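Local coordinates for protein N-(5'-phosphoribosyl)anthranilate isomerase (Thermococcus kodakarensis, PDB 5LHF) that catalyses the isomerisation of N-(5-phospho-beta-D-ribosyl)anthranilate to 1-(2-carboxyphenylamino)-1-deoxy-D-ribulose 5-phosphate, the third of five steps from chorismate to L-tryptophan, at residues P54-S59 and A76-V81; S100-F105 and V130-L135. All blocks are in the same frame, centred on the assembly; numbering follows the deposited sequence.

Both contacts belong to the eight-stranded parallel barrel of this TIM-barrel isomerase, and they follow one another along the chain without nesting or crossing. Interaction 1 comes first: strand 55-59 leads into helix 64-74, and the chain returns as strand 78-81 beside the strand it left. After helix 87-97 the chain enters strand 100-106, passes through helix 114-126 and closes interaction 2 with strand 132-136. The two are joined edge to edge, because strands 78-81 and 100-106 are neighbours: S100 N probably bonds to E77 O, and I79 N to S100 O. Together they tie the third to sixth strands into one continuous wall.

Interaction 1: P54-S59 and A76-V81; sequences PIYLVS and AEYIQV
Strands 55-59 and 78-81 are the two parallel strands of a right-handed beta-alpha-beta crossover in the TIM barrel, and Y56 and Y78 fill the end of the seam where the strands begin. Three backbone bonds hold the register. L57 gives its N-H to Y78 O (2.9 Å) and takes one on its own O from Q80 N (2.9 Å), both nearly straight at the hydrogen; S59 N then reaches Q80 O at 3.2 Å. Before the regular ladder starts, a water spans the gap, donating to I55 O and accepting from E77 N.

Y78 works with two different parts. Its CB sits over one face of the Y56 ring, 3.5 Å from Y56 CD2, while its own ring carries P54 CB over a face, 3.6 Å from Y78 CE2. With CG anti to the carbonyl carbon (chi1 -65°), the Y78 ring runs alongside the proline, and the two tyrosine planes are inclined at 55°. An alanine here would keep the CB over Y56 but is likely to open a gap against P54 CB and beside Y56 OH, where the ring now lies.

Further along, V58 and Q80 run alongside each other on the same face of the sheet, V58 CG2 3.9 Å from Q80 CB; the amide end of Q80 goes on to K7, which donates to OE1. On the other face of the sheet, L57 CB meets A76 CB at 3.8 Å.

That face is covered by helix 64-74: L57 packs on A70 and T74, and I79 on W67. Strand 26-30 flanks the pair beside 55-59, and strand 100-106 beside 78-81, where Y78 touches S100 and Q80 touches M102.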
loop_
_atom_site.group_PDB
_atom_site.type_symbol
_atom_site.label_atom_id
_atom_site.label_comp_id
_atom_site.label_asym_id
_atom_site.label_seq_id
_atom_site.Cartn_x
_atom_site.Cartn_y
_atom_site.Cartn_z
ATOM N N PRO A 54 -8.189 1.179 -10.276
ATOM C CA PRO A 54 -7.183 2.157 -9.844
ATOM C C PRO A 54 -5.814 1.506 -9.706
ATOM O O PRO A 54 -5.676 0.423 -9.133
ATOM C CB PRO A 54 -7.723 2.641 -8.493
ATOM C CG PRO A 54 -9.195 2.516 -8.633
ATOM C CD PRO A 54 -9.416 1.257 -9.454
ATOM N N ILE A 55 -4.795 2.153 -10.265
ATOM C CA ILE A 55 -3.440 1.623 -10.179
ATOM C C ILE A 55 -2.534 2.704 -9.596
ATOM O O ILE A 55 -2.392 3.792 -10.173
ATOM C CB ILE A 55 -2.925 1.106 -11.535
ATOM C CG1 ILE A 55 -1.471 0.616 -11.412
ATOM C CG2 ILE A 55 -3.114 2.144 -12.657
ATOM C CD1 ILE A 55 -1.003 -0.194 -12.610
ATOM N N TYR A 56 -1.951 2.419 -8.438
ATOM C CA TYR A 56 -1.083 3.385 -7.777
ATOM C C TYR A 56 0.314 3.376 -8.379
ATOM O O TYR A 56 0.895 2.312 -8.597
ATOM C CB TYR A 56 -1.010 3.072 -6.278
ATOM C CG TYR A 56 -2.292 3.427 -5.566
ATOM C CD1 TYR A 56 -3.386 2.565 -5.584
ATOM C CD2 TYR A 56 -2.408 4.629 -4.891
ATOM C CE1 TYR A 56 -4.570 2.907 -4.949
ATOM C CE2 TYR A 56 -3.557 4.979 -4.259
ATOM C CZ TYR A 56 -4.642 4.120 -4.276
ATOM O OH TYR A 56 -5.795 4.522 -3.626
ATOM N N LEU A 57 0.852 4.570 -8.633
ATOM C CA LEU A 57 2.283 4.733 -8.887
ATOM C C LEU A 57 2.969 4.723 -7.532
ATOM O O LEU A 57 2.819 5.673 -6.757
ATOM C CB LEU A 57 2.556 6.037 -9.633
ATOM C CG LEU A 57 3.974 6.242 -10.191
ATOM C CD1 LEU A 57 4.284 5.220 -11.297
ATOM C CD2 LEU A 57 4.145 7.676 -10.710
ATOM N N VAL A 58 3.692 3.644 -7.227
ATOM C CA VAL A 58 4.229 3.406 -5.889
ATOM C C VAL A 58 5.713 3.747 -5.881
ATOM O O VAL A 58 6.471 3.236 -6.719
ATOM C CB VAL A 58 4.027 1.942 -5.471
ATOM C CG1 VAL A 58 4.571 1.721 -4.076
ATOM C CG2 VAL A 58 2.540 1.513 -5.598
ATOM N N SER A 59 6.146 4.563 -4.919
ATOM C CA SER A 59 7.560 4.919 -4.904
ATOM C C SER A 59 8.000 5.447 -3.548
ATOM O O SER A 59 7.210 5.993 -2.769
ATOM C CB SER A 59 7.886 5.956 -5.981
ATOM O OG SER A 59 9.298 6.171 -6.050
ATOM N N ALA A 76 -0.101 8.953 -14.124
ATOM C CA ALA A 76 -0.716 8.360 -12.937
ATOM C C ALA A 76 -1.809 9.258 -12.379
ATOM O O ALA A 76 -1.667 10.480 -12.330
ATOM C CB ALA A 76 0.327 8.111 -11.849
ATOM N N GLU A 77 -2.905 8.632 -11.958
ATOM C CA GLU A 77 -4.024 9.254 -11.272
ATOM C C GLU A 77 -3.953 9.043 -9.765
ATOM O O GLU A 77 -4.552 9.808 -8.994
ATOM C CB GLU A 77 -5.300 8.614 -11.841
ATOM C CG GLU A 77 -5.589 8.960 -13.295
ATOM C CD GLU A 77 -6.203 10.325 -13.403
ATOM O OE1 GLU A 77 -6.155 10.939 -14.506
ATOM O OE2 GLU A 77 -6.744 10.800 -12.365
ATOM N N TYR A 78 -3.276 7.975 -9.349
ATOM C CA TYR A 78 -3.118 7.560 -7.961
ATOM C C TYR A 78 -1.638 7.413 -7.672
ATOM O O TYR A 78 -0.903 6.867 -8.496
ATOM C CB TYR A 78 -3.795 6.210 -7.696
ATOM C CG TYR A 78 -5.290 6.260 -7.868
ATOM C CD1 TYR A 78 -6.124 6.517 -6.777
ATOM C CD2 TYR A 78 -5.872 6.054 -9.112
ATOM C CE1 TYR A 78 -7.495 6.570 -6.928
ATOM C CE2 TYR A 78 -7.236 6.104 -9.271
ATOM C CZ TYR A 78 -8.041 6.366 -8.178
ATOM O OH TYR A 78 -9.407 6.417 -8.342
ATOM N N ILE A 79 -1.197 7.878 -6.504
ATOM C CA ILE A 79 0.191 7.690 -6.106
ATOM C C ILE A 79 0.229 7.173 -4.679
ATOM O O ILE A 79 -0.625 7.501 -3.845
ATOM C CB ILE A 79 1.042 8.985 -6.242
ATOM C CG1 ILE A 79 0.578 10.082 -5.284
ATOM C CG2 ILE A 79 1.014 9.496 -7.684
ATOM C CD1 ILE A 79 1.483 11.328 -5.308
ATOM N N GLN A 80 1.215 6.328 -4.414
ATOM C CA GLN A 80 1.453 5.800 -3.074
ATOM C C GLN A 80 2.819 6.311 -2.645
ATOM O O GLN A 80 3.843 5.910 -3.205
ATOM C CB GLN A 80 1.385 4.279 -3.046
ATOM C CG GLN A 80 1.846 3.649 -1.724
ATOM C CD GLN A 80 1.382 2.203 -1.597
ATOM O OE1 GLN A 80 0.353 1.816 -2.146
ATOM N NE2 GLN A 80 2.185 1.388 -0.950
ATOM N N VAL A 81 2.823 7.197 -1.659
ATOM C CA VAL A 81 4.041 7.852 -1.197
ATOM C C VAL A 81 4.590 7.037 -0.032
ATOM O O VAL A 81 4.019 7.036 1.066
ATOM C CB VAL A 81 3.765 9.305 -0.803
ATOM C CG1 VAL A 81 5.003 9.967 -0.205
ATOM C CG2 VAL A 81 3.295 10.080 -2.013
HETATM O O HOH W 1 -3.097 5.737 -12.012
#

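Interaction 2: S100-F105 and V130-L135; sequences SVMKAF and VDKILL
V101 O is gripped by two successive N-H groups across the seam, K132 N at 3.2 Å in the carbonyl plane and D131 N at 3.0 Å through a weak, strongly bent bond. This fork opens the strand pairing of a parallel beta-alpha-beta unit of the TIM barrel, strand 100-106, helix 114-126 and strand 132-136. From there the ladder runs regularly: K103 N to K132 O, L134 N to K103 O (2.9 Å, 173° at the hydrogen), then F105 N to L134 O, which arrives nearly along the C=O axis.

M102, A104, K132 and L134 share one face of the sheet. The methionine chain leaves the extended form beyond CB and brings SD to 3.7 Å from K132 CB, and M102 CG also touches L134 CB. Beside them A104 CB rests against L134 CD2. The amine of K132 leads away from this seam to a cation-pi contact with F5, while L134 packs on Q80 of strand 78-81.

The other face carries K103, F105, I133 and L135. F105 CG stands anti to the carbonyl carbon (chi1 -65°), which turns the ring back along the strand until its edge meets I133, CE2 lying 3.6 Å from I133 CD1. Helix 114-126 closes over these side chains: F105 packs on L124 and I125, I133 on I125, and L135 on L121. K103 runs forward along its own strand, its NZ donating to A104 O at 3.1 Å and also to S83 O; two carbonyls thus hold this buried amine above one face of the F105 ring, toward its rim. At the start of the seam the two valines cross obliquely, with V101 CG1 meeting V130 CG1 at 3.6 Å.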
loop_
_atom_site.group_PDB
_atom_site.type_symbol
_atom_site.label_atom_id
_atom_site.label_comp_id
_atom_site.label_asym_id
_atom_site.label_seq_id
_atom_site.Cartn_x
_atom_site.Cartn_y
_atom_site.Cartn_z
ATOM N N SER A 100 -4.722 11.345 -6.570
ATOM C CA SER A 100 -5.177 10.876 -5.265
ATOM C C SER A 100 -3.999 10.211 -4.581
ATOM O O SER A 100 -3.189 9.561 -5.244
ATOM C CB SER A 100 -6.329 9.875 -5.400
ATOM O OG SER A 100 -7.314 10.384 -6.277
ATOM N N VAL A 101 -3.891 10.371 -3.263
ATOM C CA VAL A 101 -2.695 9.945 -2.547
ATOM C C VAL A 101 -3.041 8.904 -1.494
ATOM O O VAL A 101 -3.978 9.089 -0.702
ATOM C CB VAL A 101 -1.958 11.128 -1.899
ATOM C CG1 VAL A 101 -0.683 10.630 -1.221
ATOM C CG2 VAL A 101 -1.645 12.185 -2.947
ATOM N N MET A 102 -2.273 7.815 -1.482
ATOM C CA MET A 102 -2.201 6.910 -0.343
ATOM C C MET A 102 -0.821 7.094 0.269
ATOM O O MET A 102 0.191 6.962 -0.424
ATOM C CB MET A 102 -2.457 5.458 -0.753
ATOM C CG MET A 102 -2.247 4.402 0.375
ATOM S SD MET A 102 -3.386 2.984 0.362
ATOM C CE MET A 102 -3.169 2.394 -1.317
ATOM N N LYS A 103 -0.773 7.464 1.543
ATOM C CA LYS A 103 0.495 7.665 2.224
ATOM C C LYS A 103 0.809 6.438 3.068
ATOM O O LYS A 103 -0.037 5.983 3.839
ATOM C CB LYS A 103 0.447 8.915 3.104
ATOM C CG LYS A 103 1.687 9.112 3.960
ATOM C CD LYS A 103 2.781 9.909 3.256
ATOM C CE LYS A 103 3.876 10.277 4.257
ATOM N NZ LYS A 103 4.743 9.122 4.602
ATOM N N ALA A 104 2.021 5.913 2.926
ATOM C CA ALA A 104 2.482 4.779 3.717
ATOM C C ALA A 104 3.275 5.252 4.932
ATOM O O ALA A 104 4.124 6.142 4.827
ATOM C CB ALA A 104 3.330 3.838 2.855
ATOM N N PHE A 105 2.982 4.657 6.091
ATOM C CA PHE A 105 3.652 4.955 7.350
ATOM C C PHE A 105 4.263 3.683 7.915
ATOM O O PHE A 105 3.595 2.647 7.978
ATOM C CB PHE A 105 2.678 5.537 8.389
ATOM C CG PHE A 105 2.118 6.876 8.021
ATOM C CD1 PHE A 105 2.771 8.043 8.392
ATOM C CD2 PHE A 105 0.938 6.972 7.300
ATOM C CE1 PHE A 105 2.252 9.281 8.051
ATOM C CE2 PHE A 105 0.414 8.208 6.962
ATOM C CZ PHE A 105 1.073 9.366 7.341
ATOM N N VAL A 130 -4.767 13.136 2.908
ATOM C CA VAL A 130 -4.638 12.127 1.866
ATOM C C VAL A 130 -5.912 11.301 1.797
ATOM O O VAL A 130 -6.708 11.256 2.740
ATOM C CB VAL A 130 -3.410 11.214 2.090
ATOM C CG1 VAL A 130 -2.140 11.975 1.742
ATOM C CG2 VAL A 130 -3.354 10.737 3.535
ATOM N N ASP A 131 -6.114 10.669 0.638
ATOM C CA ASP A 131 -7.277 9.812 0.458
ATOM C C ASP A 131 -7.198 8.600 1.375
ATOM O O ASP A 131 -8.206 8.188 1.962
ATOM C CB ASP A 131 -7.388 9.382 -1.009
ATOM C CG ASP A 131 -8.705 8.663 -1.325
ATOM O OD1 ASP A 131 -9.778 9.207 -0.993
ATOM O OD2 ASP A 131 -8.665 7.548 -1.902
ATOM N N LYS A 132 -6.005 8.023 1.530
ATOM C CA LYS A 132 -5.882 6.732 2.192
ATOM C C LYS A 132 -4.601 6.673 3.005
ATOM O O LYS A 132 -3.581 7.260 2.636
ATOM C CB LYS A 132 -5.904 5.566 1.190
ATOM C CG LYS A 132 -7.277 5.222 0.628
ATOM C CD LYS A 132 -7.243 3.865 -0.078
ATOM C CE LYS A 132 -8.533 3.560 -0.840
ATOM N NZ LYS A 132 -9.644 3.101 0.028
ATOM N N ILE A 133 -4.673 5.931 4.107
ATOM C CA ILE A 133 -3.566 5.716 5.031
ATOM C C ILE A 133 -3.173 4.250 4.951
ATOM O O ILE A 133 -4.006 3.368 5.204
ATOM C CB ILE A 133 -3.960 6.076 6.473
ATOM C CG1 ILE A 133 -4.269 7.571 6.612
ATOM C CG2 ILE A 133 -2.898 5.612 7.462
ATOM C CD1 ILE A 133 -3.098 8.442 6.357
ATOM N N LEU A 134 -1.917 3.977 4.608
ATOM C CA LEU A 134 -1.394 2.616 4.638
ATOM C C LEU A 134 -0.431 2.471 5.808
ATOM O O LEU A 134 0.446 3.319 6.004
ATOM C CB LEU A 134 -0.695 2.259 3.322
ATOM C CG LEU A 134 -0.253 0.806 3.127
ATOM C CD1 LEU A 134 -0.434 0.379 1.644
ATOM C CD2 LEU A 134 1.208 0.639 3.549
ATOM N N LEU A 135 -0.603 1.402 6.582
ATOM C CA LEU A 135 0.280 1.090 7.701
ATOM C C LEU A 135 1.141 -0.105 7.305
ATOM O O LEU A 135 0.631 -1.216 7.118
ATOM C CB LEU A 135 -0.516 0.804 8.982
ATOM C CG LEU A 135 -1.352 1.947 9.573
ATOM C CD1 LEU A 135 -1.962 1.579 10.935
ATOM C CD2 LEU A 135 -0.521 3.210 9.687
#